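Local coordinates for protein induced by osmotic stress (Scheffersomyces stipitis, PDB 5YWN) that probably reduces carbonyl compounds such as haloketones to alcohols with NADPH, as a Rossmann-fold member of the dihydroflavonol-4-reductase subfamily, at residues 28-33 with 71-76; 53-58 with 65-70. The protein carries 1 engineered substitution. All blocks are in the same frame, centred on the assembly; numbering follows the deposited sequence.

Contact 1 of 2, residues 28-33 with 71-76; sequences KVVGSV and HPEVTI
V30 lies under the imidazole of H71 and makes a CH-pi contact: its CG1 is 3.8 Å from the centroid of the H71 ring and only 8° off the ring normal, so the methyl sits over the face. With CG1 anti to the backbone N (chi1 -176°), the isopropyl fork presents both methyls to the other segment; CG2 serves two partners, H71 ND1 at 3.8 Å and V74 CG2, also at 3.8 Å. H71 ND1 donates to E73 OE2 at 3.0 Å with an N-H...O angle of 157°; OE2 lies in the H71 ring plane, while the N-H reaches it on the syn side of the carboxylate, tilted out of the carboxylate plane. On the other ring nitrogen, NE2 is hydrogen-bonded to E53 OE2, and these two bonds together hold the ring's rotation. A type I turn from H71 to V74, closed by V74 N to H71 O at 3.1 Å, brings H71 and E73 together. Replacing H71 by alanine would probably take the ring face from V30 CG1 and leave E73 and E53 each short of one hydrogen-bonding partner. Strands 28-33 and 74-79 are not adjacent in the parallel sheet: strand 4-7 runs between them, and its F6 touches both V30 and V74, while H71 reaches over to S51 of strand 50-54.

Contact 2 of 2, residues 53-58 with 65-70; sequences EVVKVL and DEALKK. With NAP (NADP nicotinamide-adenine-dinucleotide phosphate), chain B.
E53 and K70 supply the ionic part of this contact, between the end of strand 50-54 and helix 65-70. K70 NZ donates to E53 OE1 at 2.8 Å, a salt bridge that meets OE1 on its syn side and 21° out of the carboxylate plane. A second, weak bond runs from K70 NZ to E53 OE2 at 3.2 Å, so the ammonium faces both oxygens unequally. Bends in both chains make the meeting possible: E53 turns at chi2 (-64°) and K70 at chi3 (75°), and the two side chains approach at a slant. OE2 is also the hydrogen-bond partner of H71 NE2, so the carboxylate is shared between a lysine and a histidine.

The apolar part centres on A67, whose CA is the nearest across the segments to that of E53, 6.0 Å away. A67 CB packs 3.7 Å from E53 CB and also touches E53 CG, so the aliphatic base of the glutamate covers the alanine methyl. V55 CG2 adds a looser approach to A67 CB at 4.4 Å; F64 and A63, just before the helix, also touch V55.

Cofactor packing forms a third group, at the far end of 53-58. L58 CD1 lies 3.2 Å from C2A of the NADP adenine, lining that part of the pocket.

Taken together, the small methyl of A67 lets the helix approach the strand end closely, while the charged pair bridges them at the exposed K70. The ammonium of K70, together with the hydrogen bond to H71, would be expected to favour the ionised form of E53.

How the contacts relate
Contact 2 sits at the edge strand 50-54, while contact 1 reaches inward from the second strand of the Rossmann sheet to the start of the fourth; their centres are 10 Å apart, and contact 2 is nested along the chain inside the loop that contact 1 closes. Strands 28-33 and 50-54 are sheet neighbours, joined here by V55 N and V33 O at 2.9 Å, and helix 65-70 is followed in the chain by strand 74-79. A side-chain bond couples them as well, H71 NE2 to E53 OE2 at 2.8 Å, extending a polar chain from E73 to K70. Each is partly buried: contact 1 rests on buried valines beneath a histidine, whereas contact 2 pairs a buried alanine with a solvent-exposed lysine and alone extends to the cofactor.

Contact 1 of 2, residues 28-33 with 71-76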
loop_
_atom_site.group_PDB
_atom_site.type_symbol
_atom_site.label_atom_id
_atom_site.label_comp_id
_atom_site.label_asym_id
_atom_site.label_seq_id
_atom_site.Cartn_x
_atom_site.Cartn_y
_atom_site.Cartn_z
ATOM N N LYS A 28 16.851 -0.580 12.064
ATOM C CA LYS A 28 15.938 -0.163 13.051
ATOM C C LYS A 28 14.773 0.593 12.416
ATOM O O LYS A 28 14.887 1.099 11.360
ATOM C CB LYS A 28 16.626 0.660 14.105
ATOM C CG LYS A 28 17.301 -0.136 15.178
ATOM C CD LYS A 28 17.973 0.811 16.118
ATOM C CE LYS A 28 18.581 0.159 17.320
ATOM N NZ LYS A 28 20.044 0.061 17.211
ATOM N N VAL A 29 13.676 0.668 13.130
ATOM C CA VAL A 29 12.502 1.313 12.679
ATOM C C VAL A 29 11.931 2.296 13.678
ATOM O O VAL A 29 11.891 2.047 14.806
ATOM C CB VAL A 29 11.417 0.270 12.256
ATOM C CG1 VAL A 29 10.073 0.892 12.045
ATOM C CG2 VAL A 29 11.855 -0.491 11.040
ATOM N N VAL A 30 11.436 3.390 13.178
ATOM C CA VAL A 30 10.622 4.282 13.944
ATOM C C VAL A 30 9.318 4.496 13.234
ATOM O O VAL A 30 9.299 4.959 12.145
ATOM C CB VAL A 30 11.341 5.630 14.120
ATOM C CG1 VAL A 30 10.576 6.581 14.992
ATOM C CG2 VAL A 30 12.765 5.462 14.565
ATOM N N GLY A 31 8.238 4.172 13.877
ATOM C CA GLY A 31 6.937 4.261 13.302
ATOM C C GLY A 31 6.082 5.376 13.829
ATOM O O GLY A 31 6.111 5.635 14.969
ATOM N N SER A 32 5.339 6.043 12.968
ATOM C CA SER A 32 4.303 6.968 13.403
ATOM C C SER A 32 2.932 6.310 13.636
ATOM O O SER A 32 2.481 5.515 12.878
ATOM C CB SER A 32 4.171 8.214 12.540
ATOM O OG SER A 32 3.438 8.028 11.411
ATOM N N VAL A 33 2.305 6.695 14.708
ATOM C CA VAL A 33 1.011 6.203 15.069
ATOM C C VAL A 33 0.104 7.322 15.545
ATOM O O VAL A 33 0.564 8.279 16.023
ATOM C CB VAL A 33 1.102 5.141 16.155
ATOM C CG1 VAL A 33 1.798 3.897 15.688
ATOM C CG2 VAL A 33 1.694 5.682 17.429
ATOM N N HIS A 71 14.657 11.740 16.513
ATOM C CA HIS A 71 15.291 10.593 15.922
ATOM C C HIS A 71 16.275 10.955 14.832
ATOM O O HIS A 71 16.107 10.693 13.705
ATOM C CB HIS A 71 14.261 9.610 15.439
ATOM C CG HIS A 71 13.385 9.083 16.513
ATOM N ND1 HIS A 71 13.708 7.990 17.259
ATOM C CD2 HIS A 71 12.187 9.494 16.958
ATOM C CE1 HIS A 71 12.747 7.743 18.111
ATOM N NE2 HIS A 71 11.816 8.647 17.956
ATOM N N PRO A 72 17.376 11.562 15.230
ATOM C CA PRO A 72 18.435 11.991 14.319
ATOM C C PRO A 72 19.140 10.820 13.656
ATOM O O PRO A 72 19.788 10.956 12.685
ATOM C CB PRO A 72 19.378 12.795 15.204
ATOM C CG PRO A 72 19.026 12.465 16.574
ATOM C CD PRO A 72 17.611 12.031 16.590
ATOM N N GLU A 73 18.972 9.662 14.234
ATOM C CA GLU A 73 19.487 8.449 13.659
ATOM C C GLU A 73 18.787 8.010 12.357
ATOM O O GLU A 73 19.310 7.252 11.638
ATOM C CB GLU A 73 19.552 7.330 14.688
ATOM C CG GLU A 73 18.222 6.692 14.994
ATOM C CD GLU A 73 17.430 7.443 16.051
ATOM O OE1 GLU A 73 17.897 8.481 16.488
ATOM O OE2 GLU A 73 16.347 6.941 16.429
ATOM N N VAL A 74 17.591 8.498 12.118
ATOM C CA VAL A 74 16.832 8.131 10.941
ATOM C C VAL A 74 17.433 8.777 9.691
ATOM O O VAL A 74 17.654 9.921 9.655
ATOM C CB VAL A 74 15.365 8.550 11.107
ATOM C CG1 VAL A 74 14.593 8.485 9.792
ATOM C CG2 VAL A 74 14.714 7.753 12.177
ATOM N N THR A 75 17.736 7.981 8.698
ATOM C CA THR A 75 18.160 8.470 7.409
ATOM C C THR A 75 17.259 8.112 6.191
ATOM O O THR A 75 17.562 8.456 5.124
ATOM C CB THR A 75 19.580 8.053 7.115
ATOM O OG1 THR A 75 19.622 6.674 6.927
ATOM C CG2 THR A 75 20.538 8.469 8.220
ATOM N N ILE A 76 16.213 7.353 6.430
ATOM C CA ILE A 76 15.214 6.936 5.456
ATOM C C ILE A 76 13.790 7.221 5.948
ATOM O O ILE A 76 13.479 6.949 7.059
ATOM C CB ILE A 76 15.324 5.429 5.132
ATOM C CG1 ILE A 76 16.764 5.021 4.896
ATOM C CG2 ILE A 76 14.410 5.031 4.005
ATOM C CD1 ILE A 76 17.314 5.425 3.567
#

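Contact 2 of 2, residues 53-58 with 65-70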
loop_
_atom_site.group_PDB
_atom_site.type_symbol
_atom_site.label_atom_id
_atom_site.label_comp_id
_atom_site.label_asym_id
_atom_site.label_seq_id
_atom_site.Cartn_x
_atom_site.Cartn_y
_atom_site.Cartn_z
ATOM N N GLU A 53 6.513 7.173 17.498
ATOM C CA GLU A 53 6.120 8.492 17.897
ATOM C C GLU A 53 4.678 8.728 17.512
ATOM O O GLU A 53 4.239 8.295 16.484
ATOM C CB GLU A 53 6.998 9.577 17.285
ATOM C CG GLU A 53 8.441 9.516 17.657
ATOM C CD GLU A 53 8.699 9.724 19.124
ATOM O OE1 GLU A 53 7.950 10.423 19.765
ATOM O OE2 GLU A 53 9.657 9.196 19.633
ATOM N N VAL A 54 3.975 9.451 18.343
ATOM C CA VAL A 54 2.608 9.749 18.100
ATOM C C VAL A 54 2.453 11.021 17.310
ATOM O O VAL A 54 2.793 12.049 17.762
ATOM C CB VAL A 54 1.840 9.901 19.406
ATOM C CG1 VAL A 54 0.418 10.270 19.164
ATOM C CG2 VAL A 54 1.916 8.663 20.232
ATOM N N VAL A 55 1.919 10.887 16.119
ATOM C CA VAL A 55 1.570 11.990 15.253
ATOM C C VAL A 55 0.112 11.881 14.871
ATOM O O VAL A 55 -0.250 11.170 13.984
ATOM C CB VAL A 55 2.446 12.013 14.002
ATOM C CG1 VAL A 55 2.121 13.168 13.096
ATOM C CG2 VAL A 55 3.906 11.956 14.363
ATOM N N LYS A 56 -0.714 12.572 15.615
ATOM C CA LYS A 56 -2.136 12.476 15.512
ATOM C C LYS A 56 -2.756 12.998 14.230
ATOM O O LYS A 56 -3.662 12.437 13.779
ATOM C CB LYS A 56 -2.805 13.046 16.730
ATOM C CG LYS A 56 -2.288 12.510 18.053
ATOM C CD LYS A 56 -3.067 13.005 19.259
ATOM C CE LYS A 56 -4.564 12.904 19.050
ATOM N NZ LYS A 56 -5.447 13.277 20.190
ATOM N N VAL A 57 -2.254 14.090 13.688
ATOM C CA VAL A 57 -2.783 14.695 12.492
ATOM C C VAL A 57 -1.696 14.963 11.454
ATOM O O VAL A 57 -0.798 15.681 11.704
ATOM C CB VAL A 57 -3.525 15.992 12.884
ATOM C CG1 VAL A 57 -4.170 16.662 11.701
ATOM C CG2 VAL A 57 -4.560 15.703 13.948
ATOM N N LEU A 58 -1.791 14.362 10.303
ATOM C CA LEU A 58 -0.874 14.633 9.238
ATOM C C LEU A 58 -0.960 16.021 8.668
ATOM O O LEU A 58 0.007 16.588 8.373
ATOM C CB LEU A 58 -0.960 13.607 8.129
ATOM C CG LEU A 58 -0.992 12.145 8.498
ATOM C CD1 LEU A 58 -1.565 11.363 7.363
ATOM C CD2 LEU A 58 0.356 11.661 8.899
ATOM N N ASP A 65 7.704 17.370 12.902
ATOM C CA ASP A 65 8.931 18.021 13.307
ATOM C C ASP A 65 9.490 17.452 14.591
ATOM O O ASP A 65 10.611 17.125 14.638
ATOM C CB ASP A 65 8.733 19.504 13.522
ATOM C CG ASP A 65 8.674 20.282 12.253
ATOM O OD1 ASP A 65 8.531 19.722 11.205
ATOM O OD2 ASP A 65 8.764 21.488 12.318
ATOM N N GLU A 66 8.671 17.318 15.582
ATOM C CA GLU A 66 9.148 16.830 16.835
ATOM C C GLU A 66 9.644 15.407 16.728
ATOM O O GLU A 66 10.671 15.105 17.200
ATOM C CB GLU A 66 8.110 17.000 17.903
ATOM C CG GLU A 66 8.106 18.371 18.521
ATOM C CD GLU A 66 9.377 18.700 19.306
ATOM O OE1 GLU A 66 9.970 19.760 19.124
ATOM O OE2 GLU A 66 9.790 17.881 20.100
ATOM N N ALA A 67 8.905 14.557 16.055
ATOM C CA ALA A 67 9.269 13.177 15.919
ATOM C C ALA A 67 10.580 13.036 15.207
ATOM O O ALA A 67 11.399 12.298 15.619
ATOM C CB ALA A 67 8.192 12.434 15.189
ATOM N N LEU A 68 10.776 13.789 14.152
ATOM C CA LEU A 68 12.039 13.796 13.469
ATOM C C LEU A 68 13.188 14.314 14.334
ATOM O O LEU A 68 14.203 13.728 14.378
ATOM C CB LEU A 68 11.923 14.535 12.170
ATOM C CG LEU A 68 11.035 13.814 11.190
ATOM C CD1 LEU A 68 10.633 14.675 10.044
ATOM C CD2 LEU A 68 11.586 12.475 10.751
ATOM N N LYS A 69 12.971 15.373 15.073
ATOM C CA LYS A 69 14.003 15.934 15.915
ATOM C C LYS A 69 14.443 14.920 16.940
ATOM O O LYS A 69 15.554 14.861 17.258
ATOM C CB LYS A 69 13.527 17.187 16.630
ATOM C CG LYS A 69 13.474 18.459 15.827
ATOM C CD LYS A 69 13.396 19.663 16.743
ATOM C CE LYS A 69 12.009 20.166 16.934
ATOM N NZ LYS A 69 11.559 20.386 18.355
ATOM N N LYS A 70 13.524 14.124 17.428
ATOM C CA LYS A 70 13.791 13.069 18.372
ATOM C C LYS A 70 14.612 11.897 17.820
ATOM O O LYS A 70 15.144 11.159 18.559
ATOM C CB LYS A 70 12.504 12.560 18.998
ATOM C CG LYS A 70 11.830 13.527 19.946
ATOM C CD LYS A 70 10.507 13.004 20.478
ATOM C CE LYS A 70 10.690 11.919 21.529
ATOM N NZ LYS A 70 9.439 11.271 22.001
HETATM P PA NAP B . -4.789 0.704 5.773
HETATM O O1A NAP B . -4.491 -0.732 6.133
HETATM O O2A NAP B . -6.073 1.347 6.241
HETATM O O5B NAP B . -3.558 1.614 6.273
HETATM C C5B NAP B . -3.732 3.014 6.480
HETATM C C4B NAP B . -2.946 3.453 7.710
HETATM O O4B NAP B . -2.668 4.855 7.639
HETATM C C3B NAP B . -3.725 3.197 8.991
HETATM O O3B NAP B . -3.021 2.286 9.840
HETATM C C2B NAP B . -3.887 4.544 9.668
HETATM O O2B NAP B . -3.293 4.534 10.962
HETATM C C1B NAP B . -3.199 5.558 8.766
HETATM N N9A NAP B . -4.173 6.583 8.315
HETATM C C8A NAP B . -5.240 6.357 7.523
HETATM N N7A NAP B . -5.924 7.509 7.302
HETATM C C5A NAP B . -5.292 8.497 7.961
HETATM C C6A NAP B . -5.484 9.953 8.149
HETATM N N6A NAP B . -6.523 10.603 7.571
HETATM N N1A NAP B . -4.589 10.611 8.919
HETATM C C2A NAP B . -3.549 9.986 9.503
HETATM N N3A NAP B . -3.321 8.666 9.371
HETATM C C4A NAP B . -4.137 7.881 8.628
HETATM O O3 NAP B . -4.706 0.849 4.171
HETATM P PN NAP B . -3.687 -0.061 3.320
HETATM O O1N NAP B . -4.496 -0.923 2.380
HETATM O O2N NAP B . -2.712 -0.702 4.279
HETATM O O5D NAP B . -2.889 1.029 2.444
HETATM C C5D NAP B . -1.561 1.410 2.798
HETATM C C4D NAP B . -1.060 2.487 1.844
HETATM O O4D NAP B . -0.740 1.912 0.573
HETATM C C3D NAP B . -2.105 3.569 1.615
HETATM O O3D NAP B . -1.639 4.833 2.097
HETATM C C2D NAP B . -2.343 3.620 0.120
HETATM O O2D NAP B . -2.059 4.924 -0.396
HETATM C C1D NAP B . -1.416 2.583 -0.495
HETATM N N1N NAP B . -2.188 1.627 -1.296
HETATM C C2N NAP B . -2.650 0.506 -0.727
HETATM C C3N NAP B . -3.385 -0.413 -1.468
HETATM C C7N NAP B . -3.898 -1.667 -0.823
HETATM O O7N NAP B . -4.740 -2.334 -1.401
HETATM N N7N NAP B . -3.419 -2.018 0.369
HETATM C C4N NAP B . -3.638 -0.161 -2.808
HETATM C C5N NAP B . -3.149 1.007 -3.373
HETATM C C6N NAP B . -2.420 1.893 -2.588
HETATM P P2B NAP B . -4.158 4.120 12.255
HETATM O O1X NAP B . -3.480 4.845 13.394
HETATM O O2X NAP B . -5.547 4.618 11.939
HETATM O O3X NAP B . -4.033 2.617 12.311
#